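Local structure of pectate lyase/Amb allergen (Acidovorax citrulli, 4HWV) at residues A[244-258]-A[268-281]. The protein probably cleaves pectate as a calcium-binding pectate lyase of polysaccharide lyase family 1. Residues are numbered along the deposited sequence; the frame is centred on the assembly and turned at random.
Sequences FSDGDRHDHAFPSVW and SGGDFKVQHHDGLV. With CA (calcium ion), chain C.
His277 and Asp251 both carry CG beside the backbone N (chi1 -62° and -65°), which turns imidazole and carboxylate toward each other in a long excursion from the right-handed parallel beta-helix of this pectate lyase. His277 ND1 donates to Asp251 OD1 at 2.7 Å, with the oxygen in the ring plane. Histidine suits this place because its second nitrogen, NE2, bonds Asp204, while one flat face takes the carboxylate of Asp246, the planes 13° apart and Asp246 CG 3.4 Å above the centre of the His277 ring; Asp246 OD1 in turn bonds His300. Bonds at both nitrogens, together with the carboxylate over the face, fix the rotation of the ring. Asp251 divides its oxygens: OD2 receives Gln275 NE2 at 3.0 Å from above the carboxylate plane. Glutamine can serve both ways, its OE1 accepting from the backbone N of His277 and thereby fixing the amide. Farther along, His276 points its edge at a face of Phe254 in a T-shaped pair, centroids 4.7 Å apart, with Ala253 CB on the opposite face. Beyond His277 the loop reaches the calcium ion, bound by Asp278 together with Asp227 and Asp282. At the start of strand 281-283, Val281 CG2 packs on Phe244 CE2, 3.9 Å away.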
# COMPACT_ATOMS: atom_id res chain seq x y z
N PHE A 244 2.66 -13.21 2.35
CA PHE A 244 3.79 -12.45 1.81
C PHE A 244 3.26 -11.51 0.74
O PHE A 244 2.45 -11.93 -0.09
CB PHE A 244 4.78 -13.37 1.08
CG PHE A 244 5.43 -14.40 1.95
CD1 PHE A 244 4.80 -15.61 2.23
CD2 PHE A 244 6.72 -14.21 2.42
CE1 PHE A 244 5.44 -16.58 3.00
CE2 PHE A 244 7.36 -15.17 3.18
CZ PHE A 244 6.72 -16.35 3.48
N SER A 245 3.74 -10.27 0.72
CA SER A 245 3.33 -9.31 -0.32
C SER A 245 4.29 -8.14 -0.37
O SER A 245 5.18 -8.02 0.48
CB SER A 245 1.94 -8.75 -0.02
OG SER A 245 1.99 -7.85 1.05
N ASP A 246 4.09 -7.25 -1.34
CA ASP A 246 4.84 -5.99 -1.39
C ASP A 246 4.22 -4.91 -0.50
O ASP A 246 4.55 -3.73 -0.64
CB ASP A 246 4.96 -5.48 -2.83
CG ASP A 246 5.94 -6.30 -3.65
OD1 ASP A 246 6.69 -7.12 -3.04
OD2 ASP A 246 5.98 -6.11 -4.89
N GLY A 247 3.36 -5.31 0.44
CA GLY A 247 2.73 -4.33 1.31
C GLY A 247 2.03 -3.25 0.51
O GLY A 247 1.40 -3.53 -0.51
N ASP A 248 2.18 -2.00 0.96
CA ASP A 248 1.50 -0.89 0.29
C ASP A 248 2.44 -0.07 -0.59
O ASP A 248 2.12 1.07 -0.91
CB ASP A 248 0.76 -0.00 1.30
CG ASP A 248 1.70 0.83 2.14
OD1 ASP A 248 2.91 0.46 2.21
OD2 ASP A 248 1.26 1.85 2.72
N ARG A 249 3.59 -0.63 -0.97
CA ARG A 249 4.44 -0.01 -1.98
C ARG A 249 4.52 -0.92 -3.19
O ARG A 249 5.52 -1.63 -3.41
CB ARG A 249 5.83 0.30 -1.42
CG ARG A 249 5.82 1.53 -0.51
CD ARG A 249 7.22 1.97 -0.08
NE ARG A 249 7.81 0.99 0.82
CZ ARG A 249 8.95 1.19 1.48
NH1 ARG A 249 9.66 2.32 1.32
NH2 ARG A 249 9.36 0.26 2.33
N HIS A 250 3.46 -0.91 -3.99
CA HIS A 250 3.45 -1.71 -5.21
C HIS A 250 4.36 -1.10 -6.26
O HIS A 250 4.54 0.13 -6.32
CB HIS A 250 2.02 -1.79 -5.77
CG HIS A 250 1.10 -2.62 -4.94
ND1 HIS A 250 -0.18 -2.93 -5.34
CD2 HIS A 250 1.29 -3.24 -3.75
CE1 HIS A 250 -0.75 -3.69 -4.42
NE2 HIS A 250 0.12 -3.90 -3.45
N ASP A 251 4.90 -1.96 -7.12
CA ASP A 251 5.83 -1.54 -8.16
C ASP A 251 5.28 -0.46 -9.08
O ASP A 251 6.03 0.36 -9.60
CB ASP A 251 6.26 -2.73 -9.00
CG ASP A 251 7.04 -3.76 -8.21
OD1 ASP A 251 7.45 -3.46 -7.06
OD2 ASP A 251 7.22 -4.87 -8.74
N HIS A 252 3.97 -0.49 -9.25
CA HIS A 252 3.26 0.49 -10.07
C HIS A 252 3.55 1.93 -9.64
O HIS A 252 3.48 2.86 -10.46
CB HIS A 252 1.75 0.18 -10.00
CG HIS A 252 0.92 0.87 -11.03
ND1 HIS A 252 0.30 2.08 -10.80
CD2 HIS A 252 0.57 0.50 -12.29
CE1 HIS A 252 -0.39 2.44 -11.87
NE2 HIS A 252 -0.25 1.49 -12.79
N ALA A 253 3.90 2.14 -8.37
CA ALA A 253 4.19 3.49 -7.86
C ALA A 253 5.54 4.03 -8.30
O ALA A 253 5.82 5.22 -8.12
CB ALA A 253 4.13 3.50 -6.33
N PHE A 254 6.39 3.16 -8.84
CA PHE A 254 7.77 3.52 -9.14
C PHE A 254 8.13 3.17 -10.59
O PHE A 254 8.92 2.28 -10.84
CB PHE A 254 8.72 2.82 -8.16
CG PHE A 254 8.32 2.99 -6.72
CD1 PHE A 254 8.58 4.17 -6.04
CD2 PHE A 254 7.66 1.95 -6.05
CE1 PHE A 254 8.18 4.31 -4.71
CE2 PHE A 254 7.26 2.10 -4.74
CZ PHE A 254 7.53 3.28 -4.07
N PRO A 255 7.57 3.92 -11.54
CA PRO A 255 7.80 3.68 -12.97
C PRO A 255 9.18 4.15 -13.41
O PRO A 255 9.98 4.61 -12.59
CB PRO A 255 6.71 4.53 -13.64
CG PRO A 255 6.56 5.69 -12.70
CD PRO A 255 6.66 5.06 -11.31
N SER A 256 9.46 4.04 -14.71
CA SER A 256 10.73 4.47 -15.25
C SER A 256 10.98 5.93 -14.94
O SER A 256 10.06 6.75 -14.98
CB SER A 256 10.75 4.30 -16.77
OG SER A 256 12.02 4.70 -17.27
N VAL A 257 12.24 6.25 -14.69
CA VAL A 257 12.67 7.63 -14.53
C VAL A 257 13.46 8.11 -15.76
O VAL A 257 13.96 9.23 -15.80
CB VAL A 257 13.48 7.83 -13.24
CG1 VAL A 257 12.58 7.65 -12.03
CG2 VAL A 257 14.70 6.88 -13.20
N TRP A 258 13.56 7.26 -16.78
CA TRP A 258 14.17 7.67 -18.04
C TRP A 258 13.12 8.23 -18.97
O TRP A 258 11.98 7.75 -19.02
CB TRP A 258 14.83 6.49 -18.75
CG TRP A 258 15.78 5.64 -17.96
CD1 TRP A 258 15.85 4.27 -18.01
CD2 TRP A 258 16.85 6.06 -17.08
NE1 TRP A 258 16.88 3.81 -17.22
CE2 TRP A 258 17.50 4.88 -16.63
CE3 TRP A 258 17.31 7.31 -16.61
CZ2 TRP A 258 18.58 4.91 -15.75
CZ3 TRP A 258 18.41 7.33 -15.73
CH2 TRP A 258 19.02 6.13 -15.31
N SER A 268 11.24 5.12 -21.44
CA SER A 268 10.15 5.34 -20.48
C SER A 268 9.26 4.12 -20.26
O SER A 268 8.39 4.14 -19.40
CB SER A 268 9.28 6.53 -20.89
OG SER A 268 8.47 6.20 -22.00
N GLY A 269 9.49 3.06 -21.02
CA GLY A 269 8.65 1.87 -20.93
C GLY A 269 8.75 1.12 -19.61
O GLY A 269 9.73 1.26 -18.86
N GLY A 270 7.75 0.27 -19.36
CA GLY A 270 7.67 -0.49 -18.12
C GLY A 270 8.82 -1.44 -17.85
O GLY A 270 9.09 -1.74 -16.68
N ASP A 271 9.52 -1.89 -18.89
CA ASP A 271 10.72 -2.72 -18.70
C ASP A 271 11.71 -1.99 -17.78
O ASP A 271 12.52 -2.62 -17.10
CB ASP A 271 11.47 -2.97 -20.04
CG ASP A 271 10.82 -4.03 -20.92
OD1 ASP A 271 9.97 -4.80 -20.44
OD2 ASP A 271 11.20 -4.10 -22.12
N PHE A 272 11.64 -0.66 -17.78
CA PHE A 272 12.66 0.17 -17.15
C PHE A 272 12.16 0.82 -15.86
O PHE A 272 12.76 1.78 -15.37
CB PHE A 272 13.17 1.18 -18.19
CG PHE A 272 13.52 0.52 -19.50
CD1 PHE A 272 14.56 -0.39 -19.55
CD2 PHE A 272 12.78 0.75 -20.65
CE1 PHE A 272 14.88 -1.04 -20.73
CE2 PHE A 272 13.10 0.11 -21.83
CZ PHE A 272 14.15 -0.81 -21.87
N LYS A 273 11.10 0.25 -15.28
CA LYS A 273 10.61 0.72 -13.99
C LYS A 273 11.73 0.62 -12.94
O LYS A 273 12.63 -0.24 -13.05
CB LYS A 273 9.41 -0.10 -13.52
CG LYS A 273 9.74 -1.56 -13.19
CD LYS A 273 8.51 -2.35 -12.75
CE LYS A 273 7.64 -2.64 -13.95
NZ LYS A 273 6.34 -3.21 -13.56
N VAL A 274 11.67 1.48 -11.93
CA VAL A 274 12.65 1.40 -10.87
C VAL A 274 12.16 0.36 -9.87
O VAL A 274 11.35 0.63 -8.99
CB VAL A 274 12.86 2.77 -10.20
CG1 VAL A 274 13.93 2.67 -9.13
CG2 VAL A 274 13.27 3.84 -11.23
N GLN A 275 12.68 -0.85 -10.04
CA GLN A 275 12.27 -2.01 -9.27
C GLN A 275 12.96 -2.02 -7.91
O GLN A 275 14.18 -2.16 -7.84
CB GLN A 275 12.63 -3.27 -10.07
CG GLN A 275 12.31 -4.59 -9.38
CD GLN A 275 10.86 -4.68 -8.94
OE1 GLN A 275 10.52 -4.34 -7.80
NE2 GLN A 275 9.99 -5.13 -9.85
N HIS A 276 12.16 -1.83 -6.86
CA HIS A 276 12.66 -1.80 -5.50
C HIS A 276 12.55 -3.14 -4.77
O HIS A 276 12.96 -3.25 -3.61
CB HIS A 276 11.89 -0.74 -4.70
CG HIS A 276 12.17 0.67 -5.13
ND1 HIS A 276 13.25 1.40 -4.67
CD2 HIS A 276 11.48 1.50 -5.96
CE1 HIS A 276 13.23 2.61 -5.22
NE2 HIS A 276 12.17 2.69 -6.00
N HIS A 277 11.97 -4.15 -5.43
CA HIS A 277 11.80 -5.46 -4.82
C HIS A 277 12.62 -6.50 -5.55
O HIS A 277 13.08 -6.27 -6.68
CB HIS A 277 10.34 -5.87 -4.84
CG HIS A 277 9.47 -4.94 -4.06
ND1 HIS A 277 8.53 -4.13 -4.65
CD2 HIS A 277 9.42 -4.68 -2.73
CE1 HIS A 277 7.91 -3.42 -3.72
NE2 HIS A 277 8.44 -3.73 -2.55
N ASP A 278 12.79 -7.65 -4.91
CA ASP A 278 13.44 -8.77 -5.57
C ASP A 278 12.47 -9.94 -5.44
O ASP A 278 11.36 -9.87 -5.96
CB ASP A 278 14.84 -9.07 -5.01
CG ASP A 278 15.65 -9.94 -5.95
OD1 ASP A 278 15.53 -9.75 -7.17
OD2 ASP A 278 16.42 -10.80 -5.47
N GLY A 279 12.84 -11.01 -4.75
CA GLY A 279 11.93 -12.15 -4.63
C GLY A 279 11.01 -12.09 -3.42
O GLY A 279 11.21 -11.29 -2.49
N LEU A 280 10.02 -12.96 -3.42
CA LEU A 280 9.32 -13.26 -2.15
C LEU A 280 10.15 -14.27 -1.35
O LEU A 280 10.65 -13.96 -0.27
CB LEU A 280 7.90 -13.77 -2.39
CG LEU A 280 6.95 -12.75 -3.03
CD1 LEU A 280 5.59 -13.37 -3.35
CD2 LEU A 280 6.79 -11.50 -2.15
N VAL A 281 10.30 -15.47 -1.90
CA VAL A 281 11.17 -16.50 -1.33
C VAL A 281 11.99 -17.08 -2.47
O VAL A 281 11.45 -17.68 -3.39
CB VAL A 281 10.40 -17.64 -0.62
CG1 VAL A 281 11.40 -18.60 0.01
CG2 VAL A 281 9.43 -17.08 0.43
CA CA C . 16.55 -12.87 -4.21
O HOH W 1 9.37 -1.27 -7.09
O HOH W 2 8.75 -0.46 -9.73
O HOH W 3 6.47 -5.15 -11.39
O HOH W 4 7.69 2.81 -16.63
O HOH W 5 14.19 4.15 -15.27
O HOH W 6 18.38 -13.13 -6.12
O HOH W 7 18.39 -14.80 -3.92
O HOH W 8 18.48 -11.43 -3.12